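Local structure of extracellular protein containing a SCP domain (Bacillus anthracis, 4IFA) at residues A[265-268]-A[269-272]; A[254-257]-A[258-262]; A[241-244]-A[245-248]; A[306-309]-A[310-313]. The protein is of unknown function but carries an extracellular SCP (CAP-superfamily) domain and is regarded as a vaccine candidate with a possible part in virulence. One frame throughout, in Å; residues are numbered along the deposited sequence.

Interaction 1 of 4, residues A[265-268]-A[269-272]; sequences HDSP and TLGT
Ser267 and Gly271 form a single antiparallel, hydrogen-bonded bridge with their CA atoms 4.8 Å apart, closing a tight reversal in the loop between helices 244-260 and 273-279. Ser267 N reaches Gly271 O at 2.8 Å and nearly straight (164°), while Gly271 N returns to Ser267 O at 3.1 Å. The second of these bonds, together with the serine side chain, makes an ST motif: the serine grips the turn with both its carbonyl and its hydroxyl. With OG anti to its own backbone nitrogen (chi1 168°), the hydroxyl swings in over the turn and accepts from Leu270 N at 2.9 Å (154°). Thr269 N adds a weak bond to the same OG at 3.3 Å. Serine suits the place because its one short arm can also give a bond, and Asp256 OD2 on the preceding helix is presumably what takes it.

Pro268, lacking an N-H, starts the turn without a backbone donor to satisfy, and its ring rests on Tyr262. Gly271 answers a different need: at its backbone angles, positive phi with a nearly extended psi, a beta carbon would be jammed against the carbonyl oxygen of Leu270. Upstream, His265 binds Glu289 through ND1; it is probably one of the histidines that line the cavity of SCP domains. Downstream, Thr272 is the N-cap of helix 273-279, its OG1 bonded to Asp275 N, while its methyl CG2 lies beside Asp266 OD1 at 3.7 Å. At the outer bend a water donates to Ser267 OG over 3.2 Å and is hydrogen-bonded to Thr269 OG1 at 2.7 Å.

Interaction 2 of 4, residues A[254-257]-A[258-262]; sequences SKDM and KDNNY
Asp256 lies at the heart of this last stretch of helix 244-260, each carboxylate oxygen held by a side chain further along the chain, Asn260 in the last turn and Tyr262 just past it. OD1 takes an N-H of Asn260 ND2 at 2.7 Å, met nearly end-on and close to the amide plane. OD2 receives the hydroxyl of Tyr262 OH at 2.7 Å, which comes from above the carboxylate plane, the ring plane being turned 67° from it. Over one face of that ring, offset toward the rim, Met257 CG makes a CH-pi contact, 4.0 Å from the centroid; the selenium of this selenomethionine lies obliquely to the same ring, a Met-aromatic contact.

On the exposed flank, Lys255 NZ forms a salt bridge with Asp259 OD2 at 2.9 Å, and OD2 accepts on its syn lone pair. The lysine chain runs extended and turns only at its end (chi4 51°), which brings NZ back to the carboxylate one helical turn on. A water donates to Asp259 OD1 and weakly accepts from NZ.

What places the tyrosine is a Schellman motif: Asn261 adopts positive phi, a conformation asparagine tolerates well, and Tyr262 N bonds weakly to Met257 O at 3.3 Å. Met257 also packs on Phe331 and Thr333 of strand 331-338, so the helix end lies against the sheet.

Asn260 and Tyr262 donate to the buried Asp256 carboxylate, and Ser267 OG probably does too, which would be expected to stabilise its negative charge.

Interaction 3 of 4, residues A[241-244]-A[245-248]; sequences AWDQ and QTAD
The N-terminal cap of helix 244-260 is built from Asp243 and Thr246, joined through a single carboxylate oxygen. Asp243 OD2 accepts from Thr246 N at 3.0 Å and from Thr246 OG1 at 2.7 Å. Both donors come in on its anti side but from opposite faces of the carboxylate plane, which pins the group's rotation. Aspartate suits this N-cap: a short acidic arm meets a first-turn N-H that has no helical carbonyl before it, and its charge probably also gains from the helix dipole. OD1, the other oxygen, forms a salt bridge with Lys339.

The cap follows directly on strand 241-242, an edge strand of the four-stranded mixed sheet that pairs in parallel with 322-328, so the chain leaves the sheet and enters the helix within two residues. Along the outer side runs a relay through Gln244. Trp242 NE1 donates to Gln244 OE1 at 2.9 Å, with the oxygen exactly in the indole plane. The glutamine chain bends at chi2 (63°), turning its amide back over the first turn, and NE2 then reaches Asp248 OD1 at 3.0 Å from above that carboxylate plane. Trp242 CZ2 presses obliquely against the methyl Ala247 CB at 3.4 Å, alanine being small enough to come this close to the indole.

Interaction 4 of 4, residues A[306-309]-A[310-313]; sequences LNSE and GHRK
Leu306 and Arg312 make the buried side of this contact. The arginine side chain leaves with CG anti to the backbone N (chi1 -178°) and stays extended as far as NE, so that NH1 arrives at Leu306 O at 3.0 Å, the oxygen lying near the guanidinium plane. Leu306 CD1 packs against the same nitrogen at 3.4 Å. A long, charged side chain suits the spot because NH1 also forms a salt bridge with Asp171, at the end of strand 164-171.

The two segments form a sharp corner between helices 298-306 and 309-315, within the SCP domain; Asp171 belongs to the range matching the CAP-associated N-terminal family, so the arginine joins two parts of the chain. Ser308 is the N-cap, yet its hydroxyl is turned to His311 rather than to a backbone N-H: OG and ND1 are hydrogen-bonded at 2.7 Å, with OG in the ring plane. His311, which also meets the Trp305 ring, is probably a cavity histidine of this family.

Looser chemistry prevails on the exposed side. Gly310 N donates a hydrogen bond to a water at 3.0 Å. Glu309 OE1 and Lys313 NZ, 4.6 Å apart and too distant for a salt bridge, share another water, which also donates to Glu309 O at 2.8 Å.

Interactions 2 and 3 belong to opposite ends of helix 244-260: the 241-248 stretch caps its start and ties it to an edge strand, while 254-262 closes it with a Schellman motif. Interaction 1 is a surface turn that touches interaction 2. Interactions 2, 3 and 4 are partly buried, with Asp256 and Met257, Thr246 and Ala247, and Leu306 and Arg312 on their inner sides. Interaction 4 uses other helices, its centre about 21 to 22 Å from the rest, though its nearest atoms come within about 6 Å of interaction 1. Chemistry follows place: interaction 1 relies on backbone and hydroxyl bonds, 2 on a buried carboxylate, 3 on capping, and 4 on a buried arginine beside water-mediated charges.

Interaction 1 of 4, residues A[265-268]-A[269-272]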
ATOM      1  N   HIS A 265      19.147   9.534   5.583  1.00 24.96           N
ATOM      2  CA  HIS A 265      19.898   8.358   5.149  1.00 24.35           C
ATOM      3  C   HIS A 265      21.116   8.111   6.039  1.00 26.35           C
ATOM      4  O   HIS A 265      21.658   7.005   6.099  1.00 26.96           O
ATOM      5  CB  HIS A 265      20.409   8.548   3.713  1.00 24.21           C
ATOM      6  CG  HIS A 265      19.330   8.568   2.685  1.00 24.98           C
ATOM      7  ND1 HIS A 265      18.510   7.483   2.441  1.00 24.27           N
ATOM      8  CD2 HIS A 265      18.985   9.517   1.787  1.00 25.61           C
ATOM      9  CE1 HIS A 265      17.684   7.789   1.447  1.00 25.65           C
ATOM     10  NE2 HIS A 265      17.975   9.005   1.016  1.00 27.32           N
ATOM     11  N   ASP A 266      21.611   9.171   6.677  1.00 27.18           N
ATOM     12  CA  ASP A 266      22.786   9.069   7.525  1.00 29.25           C
ATOM     13  C   ASP A 266      22.388   9.060   8.991  1.00 27.43           C
ATOM     14  O   ASP A 266      21.714   9.988   9.457  1.00 28.28           O
ATOM     15  CB  ASP A 266      23.696  10.253   7.253  1.00 30.38           C
ATOM     16  CG  ASP A 266      24.339  10.197   5.885  1.00 37.19           C
ATOM     17  OD1 ASP A 266      24.509   9.079   5.333  1.00 42.63           O
ATOM     18  OD2 ASP A 266      24.675  11.282   5.369  1.00 44.54           O
ATOM     19  N   SER A 267      22.819   8.031   9.707  1.00 26.35           N
ATOM     20  CA  SER A 267      22.604   7.930  11.151  1.00 27.29           C
ATOM     21  C   SER A 267      23.687   8.700  11.895  1.00 28.43           C
ATOM     22  O   SER A 267      24.867   8.418  11.702  1.00 29.98           O
ATOM     23  CB  SER A 267      22.633   6.487  11.613  1.00 26.84           C
ATOM     24  OG  SER A 267      22.699   6.441  13.024  1.00 27.89           O
ATOM     25  N   PRO A 268      23.305   9.612  12.811  1.00 28.71           N
ATOM     26  CA  PRO A 268      24.312  10.349  13.555  1.00 31.12           C
ATOM     27  C   PRO A 268      25.282   9.416  14.287  1.00 32.53           C
ATOM     28  O   PRO A 268      26.466   9.766  14.444  1.00 36.66           O
ATOM     29  CB  PRO A 268      23.469  11.199  14.531  1.00 30.02           C
ATOM     30  CG  PRO A 268      22.175  11.403  13.819  1.00 29.24           C
ATOM     31  CD  PRO A 268      21.945  10.107  13.099  1.00 28.41           C
ATOM     32  N   THR A 269      24.807   8.254  14.744  1.00 32.06           N
ATOM     33  CA  THR A 269      25.673   7.319  15.498  1.00 33.70           C
ATOM     34  C   THR A 269      26.109   6.039  14.763  1.00 33.33           C
ATOM     35  O   THR A 269      27.151   5.453  15.101  1.00 35.10           O
ATOM     36  CB  THR A 269      24.984   6.844  16.785  1.00 33.89           C
ATOM     37  OG1 THR A 269      23.789   6.120  16.481  1.00 34.55           O
ATOM     38  CG2 THR A 269      24.666   8.046  17.708  1.00 34.33           C
ATOM     39  N   LEU A 270      25.347   5.608  13.765  1.00 31.78           N
ATOM     40  CA  LEU A 270      25.615   4.340  13.066  1.00 31.71           C
ATOM     41  C   LEU A 270      26.048   4.445  11.603  1.00 31.66           C
ATOM     42  O   LEU A 270      26.248   3.411  10.940  1.00 32.13           O
ATOM     43  CB  LEU A 270      24.424   3.405  13.212  1.00 31.14           C
ATOM     44  CG  LEU A 270      24.154   2.976  14.657  1.00 33.39           C
ATOM     45  CD1 LEU A 270      22.705   2.511  14.881  1.00 33.17           C
ATOM     46  CD2 LEU A 270      25.153   1.935  15.146  1.00 37.36           C
ATOM     47  N   GLY A 271      26.188   5.666  11.097  1.00 30.15           N
ATOM     48  CA  GLY A 271      26.738   5.919   9.770  1.00 30.96           C
ATOM     49  C   GLY A 271      25.819   5.893   8.561  1.00 28.39           C
ATOM     50  O   GLY A 271      24.614   6.101   8.672  1.00 27.76           O
ATOM     51  N   THR A 272      26.419   5.660   7.395  1.00 28.27           N
ATOM     52  CA  THR A 272      25.781   5.658   6.110  1.00 27.72           C
ATOM     53  C   THR A 272      25.115   4.328   5.834  1.00 25.76           C
ATOM     54  O   THR A 272      25.252   3.346   6.591  1.00 25.95           O
ATOM     55  CB  THR A 272      26.854   5.836   4.998  1.00 29.12           C
ATOM     56  OG1 THR A 272      27.778   4.739   5.072  1.00 30.46           O
ATOM     57  CG2 THR A 272      27.657   7.170   5.194  1.00 30.93           C
TER
HETATM   58  O   HOH W   1      21.623   7.653  15.780  1.00 32.20           O

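Interaction 2 of 4, residues A[254-257]-A[258-262]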
ATOM      1  N   SER A 254      15.063   1.972  10.604  1.00 21.09           N
ATOM      2  CA  SER A 254      13.754   2.512  10.964  1.00 21.16           C
ATOM      3  C   SER A 254      13.644   2.766  12.477  1.00 22.48           C
ATOM      4  O   SER A 254      13.143   3.809  12.925  1.00 22.65           O
ATOM      5  CB  SER A 254      12.664   1.538  10.522  1.00 20.13           C
ATOM      6  OG  SER A 254      12.537   1.574   9.096  1.00 20.02           O
ATOM      7  N   LYS A 255      14.146   1.815  13.271  1.00 23.31           N
ATOM      8  CA  LYS A 255      14.126   1.927  14.731  1.00 24.63           C
ATOM      9  C   LYS A 255      15.019   3.079  15.210  1.00 25.43           C
ATOM     10  O   LYS A 255      14.642   3.837  16.113  1.00 25.49           O
ATOM     11  CB  LYS A 255      14.553   0.610  15.371  1.00 26.06           C
ATOM     12  CG  LYS A 255      14.611   0.632  16.899  1.00 29.19           C
ATOM     13  CD  LYS A 255      14.821  -0.761  17.426  1.00 31.14           C
ATOM     14  CE  LYS A 255      15.354  -0.779  18.859  1.00 39.61           C
ATOM     15  NZ  LYS A 255      14.632   0.020  19.830  1.00 41.02           N
ATOM     16  N   ASP A 256      16.191   3.219  14.603  1.00 24.77           N
ATOM     17  CA  ASP A 256      17.131   4.300  14.968  1.00 24.65           C
ATOM     18  C   ASP A 256      16.490   5.672  14.712  1.00 25.12           C
ATOM     19  O   ASP A 256      16.534   6.576  15.549  1.00 25.85           O
ATOM     20  CB  ASP A 256      18.416   4.101  14.173  1.00 26.13           C
ATOM     21  CG  ASP A 256      19.488   5.111  14.491  1.00 28.08           C
ATOM     22  OD1 ASP A 256      19.566   5.563  15.661  1.00 29.01           O
ATOM     23  OD2 ASP A 256      20.283   5.420  13.574  1.00 26.17           O
HETATM   24  N   MSE A 257      15.833   5.822  13.565  1.00 23.72           N
HETATM   25  CA  MSE A 257      15.144   7.094  13.250  1.00 23.60           C
HETATM   26  C   MSE A 257      14.050   7.443  14.249  1.00 25.16           C
HETATM   27  O   MSE A 257      13.939   8.585  14.691  1.00 25.18           O
HETATM   28  CB  MSE A 257      14.571   7.069  11.831  1.00 23.36           C
HETATM   29  CG  MSE A 257      15.632   7.116  10.740  1.00 23.86           C
HETATM   30 SE   MSE A 257      14.875   7.330   8.946  1.00 22.23          SE
HETATM   31  CE  MSE A 257      14.053   5.595   8.810  1.00 24.87           C
ATOM     32  N   LYS A 258      13.259   6.447  14.612  1.00 25.38           N
ATOM     33  CA  LYS A 258      12.157   6.638  15.567  1.00 26.57           C
ATOM     34  C   LYS A 258      12.724   6.977  16.931  1.00 26.51           C
ATOM     35  O   LYS A 258      12.343   7.979  17.563  1.00 28.53           O
ATOM     36  CB  LYS A 258      11.355   5.334  15.662  1.00 25.20           C
ATOM     37  CG  LYS A 258      10.277   5.206  16.779  1.00 34.32           C
ATOM     38  CD  LYS A 258       9.026   5.896  16.475  1.00 36.06           C
ATOM     39  CE  LYS A 258       8.007   5.840  17.634  1.00 40.03           C
ATOM     40  NZ  LYS A 258       7.551   4.446  17.900  1.00 44.47           N
ATOM     41  N   ASP A 259      13.667   6.162  17.386  1.00 26.63           N
ATOM     42  CA  ASP A 259      14.223   6.332  18.745  1.00 28.15           C
ATOM     43  C   ASP A 259      15.012   7.637  18.929  1.00 28.35           C
ATOM     44  O   ASP A 259      14.902   8.306  19.974  1.00 30.37           O
ATOM     45  CB  ASP A 259      15.162   5.179  19.080  1.00 29.81           C
ATOM     46  CG  ASP A 259      14.446   3.847  19.359  1.00 31.04           C
ATOM     47  OD1 ASP A 259      13.211   3.804  19.471  1.00 34.68           O
ATOM     48  OD2 ASP A 259      15.202   2.836  19.501  1.00 35.81           O
ATOM     49  N   ASN A 260      15.775   8.024  17.911  1.00 26.81           N
ATOM     50  CA  ASN A 260      16.648   9.190  17.984  1.00 26.93           C
ATOM     51  C   ASN A 260      16.177  10.440  17.271  1.00 26.59           C
ATOM     52  O   ASN A 260      16.937  11.394  17.085  1.00 27.98           O
ATOM     53  CB  ASN A 260      18.070   8.716  17.589  1.00 27.30           C
ATOM     54  CG  ASN A 260      18.625   7.740  18.608  1.00 30.40           C
ATOM     55  OD1 ASN A 260      18.689   8.051  19.791  1.00 32.99           O
ATOM     56  ND2 ASN A 260      18.959   6.524  18.159  1.00 33.07           N
ATOM     57  N   ASN A 261      14.891  10.457  16.908  1.00 26.83           N
ATOM     58  CA  ASN A 261      14.266  11.697  16.444  1.00 25.41           C
ATOM     59  C   ASN A 261      14.962  12.414  15.307  1.00 26.86           C
ATOM     60  O   ASN A 261      15.201  13.619  15.358  1.00 28.89           O
ATOM     61  CB  ASN A 261      14.026  12.594  17.645  1.00 28.54           C
ATOM     62  CG  ASN A 261      13.054  11.973  18.574  1.00 27.98           C
ATOM     63  OD1 ASN A 261      11.852  12.060  18.338  1.00 30.57           O
ATOM     64  ND2 ASN A 261      13.548  11.307  19.619  1.00 30.09           N
ATOM     65  N   TYR A 262      15.277  11.622  14.274  1.00 26.74           N
ATOM     66  CA  TYR A 262      15.835  12.176  13.038  1.00 26.98           C
ATOM     67  C   TYR A 262      15.252  11.405  11.851  1.00 24.95           C
ATOM     68  O   TYR A 262      14.640  10.354  11.995  1.00 25.39           O
ATOM     69  CB  TYR A 262      17.363  12.148  13.049  1.00 26.63           C
ATOM     70  CG  TYR A 262      17.933  10.789  12.693  1.00 26.73           C
ATOM     71  CD1 TYR A 262      18.283  10.508  11.381  1.00 25.08           C
ATOM     72  CD2 TYR A 262      18.086   9.785  13.651  1.00 26.78           C
ATOM     73  CE1 TYR A 262      18.769   9.265  11.024  1.00 24.95           C
ATOM     74  CE2 TYR A 262      18.580   8.534  13.310  1.00 27.47           C
ATOM     75  CZ  TYR A 262      18.901   8.278  11.978  1.00 24.27           C
ATOM     76  OH  TYR A 262      19.399   7.045  11.587  1.00 24.89           O
TER
HETATM   77  O   HOH W   2      12.254   1.694  20.583  1.00 46.47           O

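Interaction 3 of 4, residues A[241-244]-A[245-248]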
ATOM      1  N   ALA A 241      14.393  -9.961  -5.546  1.00 22.26           N
ATOM      2  CA  ALA A 241      14.393 -11.069  -4.585  1.00 22.70           C
ATOM      3  C   ALA A 241      14.487 -10.549  -3.183  1.00 24.01           C
ATOM      4  O   ALA A 241      15.246  -9.659  -2.917  1.00 23.54           O
ATOM      5  CB  ALA A 241      15.599 -12.009  -4.848  1.00 23.17           C
ATOM      6  N   TRP A 242      13.725 -11.134  -2.255  1.00 21.58           N
ATOM      7  CA  TRP A 242      13.778 -10.768  -0.856  1.00 23.55           C
ATOM      8  C   TRP A 242      15.111 -11.143  -0.260  1.00 23.05           C
ATOM      9  O   TRP A 242      15.625 -12.262  -0.496  1.00 26.25           O
ATOM     10  CB  TRP A 242      12.686 -11.534  -0.079  1.00 22.94           C
ATOM     11  CG  TRP A 242      12.655 -11.279   1.414  1.00 24.31           C
ATOM     12  CD1 TRP A 242      13.152 -12.103   2.392  1.00 25.52           C
ATOM     13  CD2 TRP A 242      12.175 -10.104   2.094  1.00 22.71           C
ATOM     14  NE1 TRP A 242      12.966 -11.539   3.630  1.00 25.78           N
ATOM     15  CE2 TRP A 242      12.358 -10.322   3.485  1.00 22.99           C
ATOM     16  CE3 TRP A 242      11.565  -8.919   1.682  1.00 20.63           C
ATOM     17  CZ2 TRP A 242      11.975  -9.381   4.440  1.00 24.22           C
ATOM     18  CZ3 TRP A 242      11.147  -8.014   2.623  1.00 22.61           C
ATOM     19  CH2 TRP A 242      11.379  -8.225   3.981  1.00 22.94           C
ATOM     20  N   ASP A 243      15.685 -10.214   0.513  1.00 23.96           N
ATOM     21  CA  ASP A 243      16.922 -10.527   1.210  1.00 25.27           C
ATOM     22  C   ASP A 243      16.731 -10.262   2.695  1.00 25.14           C
ATOM     23  O   ASP A 243      16.605  -9.103   3.140  1.00 24.26           O
ATOM     24  CB  ASP A 243      18.107  -9.729   0.689  1.00 25.98           C
ATOM     25  CG  ASP A 243      19.411 -10.260   1.246  1.00 28.88           C
ATOM     26  OD1 ASP A 243      19.830 -11.403   0.868  1.00 33.47           O
ATOM     27  OD2 ASP A 243      20.013  -9.612   2.115  1.00 29.45           O
ATOM     28  N   GLN A 244      16.708 -11.342   3.465  1.00 26.70           N
ATOM     29  CA  GLN A 244      16.424 -11.191   4.893  1.00 27.03           C
ATOM     30  C   GLN A 244      17.495 -10.408   5.673  1.00 27.01           C
ATOM     31  O   GLN A 244      17.167  -9.607   6.530  1.00 26.41           O
ATOM     32  CB  GLN A 244      16.185 -12.545   5.567  1.00 28.54           C
ATOM     33  CG  GLN A 244      15.716 -12.407   7.026  1.00 29.21           C
ATOM     34  CD  GLN A 244      14.365 -11.706   7.156  1.00 29.69           C
ATOM     35  OE1 GLN A 244      13.404 -12.064   6.486  1.00 30.70           O
ATOM     36  NE2 GLN A 244      14.280 -10.739   8.058  1.00 32.63           N
ATOM     37  N   GLN A 245      18.769 -10.660   5.384  0.50 27.83           N
ATOM     38  CA  GLN A 245      19.837  -9.960   6.094  0.50 28.93           C
ATOM     39  C   GLN A 245      19.770  -8.442   5.826  0.50 26.72           C
ATOM     40  O   GLN A 245      20.021  -7.641   6.720  0.50 27.83           O
ATOM     41  CB  GLN A 245      21.184 -10.590   5.754  0.50 30.50           C
ATOM     42  CG  GLN A 245      21.184 -12.106   5.996  0.50 34.33           C
ATOM     43  CD  GLN A 245      21.054 -12.495   7.462  0.50 38.35           C
ATOM     44  OE1 GLN A 245      21.908 -12.156   8.285  0.50 42.39           O
ATOM     45  NE2 GLN A 245      20.001 -13.250   7.788  0.50 40.23           N
ATOM     46  N   THR A 246      19.358  -8.052   4.614  1.00 25.54           N
ATOM     47  CA  THR A 246      19.165  -6.648   4.259  1.00 24.05           C
ATOM     48  C   THR A 246      17.927  -6.069   4.983  1.00 22.82           C
ATOM     49  O   THR A 246      17.955  -4.927   5.466  1.00 22.94           O
ATOM     50  CB  THR A 246      19.034  -6.469   2.699  1.00 23.59           C
ATOM     51  OG1 THR A 246      20.242  -6.935   2.056  1.00 24.97           O
ATOM     52  CG2 THR A 246      18.788  -5.039   2.304  1.00 22.81           C
ATOM     53  N   ALA A 247      16.848  -6.866   5.057  1.00 23.05           N
ATOM     54  CA  ALA A 247      15.659  -6.463   5.767  1.00 22.05           C
ATOM     55  C   ALA A 247      15.970  -6.172   7.239  1.00 22.78           C
ATOM     56  O   ALA A 247      15.476  -5.167   7.802  1.00 23.21           O
ATOM     57  CB  ALA A 247      14.572  -7.491   5.631  1.00 23.00           C
ATOM     58  N   ASP A 248      16.797  -7.019   7.866  1.00 24.91           N
ATOM     59  CA  ASP A 248      17.205  -6.784   9.267  1.00 25.47           C
ATOM     60  C   ASP A 248      17.941  -5.453   9.424  1.00 24.45           C
ATOM     61  O   ASP A 248      17.723  -4.711  10.413  1.00 25.71           O
ATOM     62  CB  ASP A 248      18.089  -7.935   9.754  1.00 27.53           C
ATOM     63  CG  ASP A 248      17.364  -9.255   9.822  1.00 33.16           C
ATOM     64  OD1 ASP A 248      16.124  -9.282   9.876  1.00 36.75           O
ATOM     65  OD2 ASP A 248      18.067 -10.282   9.859  1.00 38.77           O
TER

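Interaction 4 of 4, residues A[306-309]-A[310-313]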
ATOM      1  N   LEU A 306       6.524   6.161  -4.901  1.00 18.02           N
ATOM      2  CA  LEU A 306       6.257   6.126  -6.362  1.00 17.92           C
ATOM      3  C   LEU A 306       6.088   7.519  -6.916  1.00 18.50           C
ATOM      4  O   LEU A 306       6.506   7.818  -8.050  1.00 19.73           O
ATOM      5  CB  LEU A 306       4.989   5.321  -6.637  1.00 18.03           C
ATOM      6  CG  LEU A 306       4.605   5.056  -8.089  1.00 18.43           C
ATOM      7  CD1 LEU A 306       5.645   4.167  -8.752  1.00 19.75           C
ATOM      8  CD2 LEU A 306       3.189   4.467  -8.181  1.00 19.87           C
ATOM      9  N   ASN A 307       5.482   8.402  -6.117  1.00 18.94           N
ATOM     10  CA  ASN A 307       5.206   9.775  -6.522  1.00 19.57           C
ATOM     11  C   ASN A 307       6.267  10.826  -6.193  1.00 20.21           C
ATOM     12  O   ASN A 307       6.025  12.022  -6.337  1.00 22.10           O
ATOM     13  CB  ASN A 307       3.848  10.193  -5.964  1.00 20.51           C
ATOM     14  CG  ASN A 307       2.720   9.607  -6.750  1.00 19.53           C
ATOM     15  OD1 ASN A 307       2.439  10.100  -7.838  1.00 21.16           O
ATOM     16  ND2 ASN A 307       2.039   8.582  -6.206  1.00 19.62           N
ATOM     17  N   SER A 308       7.469  10.351  -5.894  1.00 20.17           N
ATOM     18  CA  SER A 308       8.619  11.250  -5.595  1.00 21.36           C
ATOM     19  C   SER A 308       9.770  10.863  -6.523  1.00 20.38           C
ATOM     20  O   SER A 308      10.199   9.705  -6.493  1.00 21.60           O
ATOM     21  CB  SER A 308       9.022  11.048  -4.155  1.00 22.09           C
ATOM     22  OG  SER A 308      10.299  11.674  -3.906  1.00 23.13           O
ATOM     23  N   GLU A 309      10.321  11.805  -7.291  1.00 22.74           N
ATOM     24  CA  GLU A 309      11.351  11.469  -8.281  1.00 22.41           C
ATOM     25  C   GLU A 309      12.531  10.673  -7.736  1.00 22.67           C
ATOM     26  O   GLU A 309      12.957   9.698  -8.347  1.00 23.28           O
ATOM     27  CB  GLU A 309      11.900  12.712  -9.000  1.00 24.83           C
ATOM     28  CG  GLU A 309      10.917  13.406  -9.920  1.00 29.61           C
ATOM     29  CD  GLU A 309      10.733  12.727 -11.299  1.00 30.83           C
ATOM     30  OE1 GLU A 309      10.932  11.492 -11.461  1.00 34.58           O
ATOM     31  OE2 GLU A 309      10.319  13.465 -12.239  1.00 33.55           O
ATOM     32  N   GLY A 310      13.083  11.110  -6.607  1.00 23.97           N
ATOM     33  CA  GLY A 310      14.278  10.460  -6.080  1.00 23.92           C
ATOM     34  C   GLY A 310      14.043   9.047  -5.617  1.00 23.08           C
ATOM     35  O   GLY A 310      14.889   8.140  -5.795  1.00 25.52           O
ATOM     36  N   HIS A 311      12.901   8.846  -4.994  1.00 22.06           N
ATOM     37  CA  HIS A 311      12.564   7.527  -4.484  1.00 19.54           C
ATOM     38  C   HIS A 311      12.197   6.575  -5.621  1.00 19.88           C
ATOM     39  O   HIS A 311      12.495   5.374  -5.622  1.00 19.14           O
ATOM     40  CB  HIS A 311      11.420   7.629  -3.481  1.00 19.69           C
ATOM     41  CG  HIS A 311      11.722   8.521  -2.321  1.00 20.54           C
ATOM     42  ND1 HIS A 311      11.555   9.884  -2.350  1.00 22.02           N
ATOM     43  CD2 HIS A 311      12.168   8.221  -1.079  1.00 22.84           C
ATOM     44  CE1 HIS A 311      11.900  10.393  -1.178  1.00 24.20           C
ATOM     45  NE2 HIS A 311      12.253   9.398  -0.378  1.00 23.83           N
ATOM     46  N   ARG A 312      11.464   7.118  -6.591  1.00 19.69           N
ATOM     47  CA  ARG A 312      11.082   6.388  -7.802  1.00 19.81           C
ATOM     48  C   ARG A 312      12.287   5.853  -8.554  1.00 19.64           C
ATOM     49  O   ARG A 312      12.252   4.754  -9.107  1.00 20.70           O
ATOM     50  CB  ARG A 312      10.233   7.307  -8.692  1.00 20.07           C
ATOM     51  CG  ARG A 312       9.696   6.705  -9.979  1.00 21.74           C
ATOM     52  CD  ARG A 312       9.083   7.844 -10.797  1.00 22.07           C
ATOM     53  NE  ARG A 312       8.381   7.377 -11.998  1.00 24.11           N
ATOM     54  CZ  ARG A 312       7.156   6.862 -11.971  1.00 20.33           C
ATOM     55  NH1 ARG A 312       6.495   6.704 -10.822  1.00 20.81           N
ATOM     56  NH2 ARG A 312       6.582   6.464 -13.096  1.00 22.25           N
ATOM     57  N   LYS A 313      13.371   6.638  -8.595  1.00 21.04           N
ATOM     58  CA  LYS A 313      14.603   6.184  -9.236  1.00 23.20           C
ATOM     59  C   LYS A 313      15.057   4.841  -8.644  1.00 22.36           C
ATOM     60  O   LYS A 313      15.480   3.967  -9.397  1.00 23.20           O
ATOM     61  CB  LYS A 313      15.723   7.254  -9.185  1.00 25.16           C
ATOM     62  CG  LYS A 313      15.439   8.445 -10.088  1.00 32.40           C
ATOM     63  CD  LYS A 313      16.561   9.448 -10.251  1.00 39.17           C
ATOM     64  CE  LYS A 313      16.015  10.684 -11.020  1.00 43.00           C
ATOM     65  NZ  LYS A 313      15.264  10.361 -12.281  1.00 44.68           N
TER
HETATM   66  O   HOH W   3      12.639  13.756  -5.333  1.00 30.68           O
HETATM   67  O   HOH W   4      12.715   9.726 -11.094  1.00 28.69           O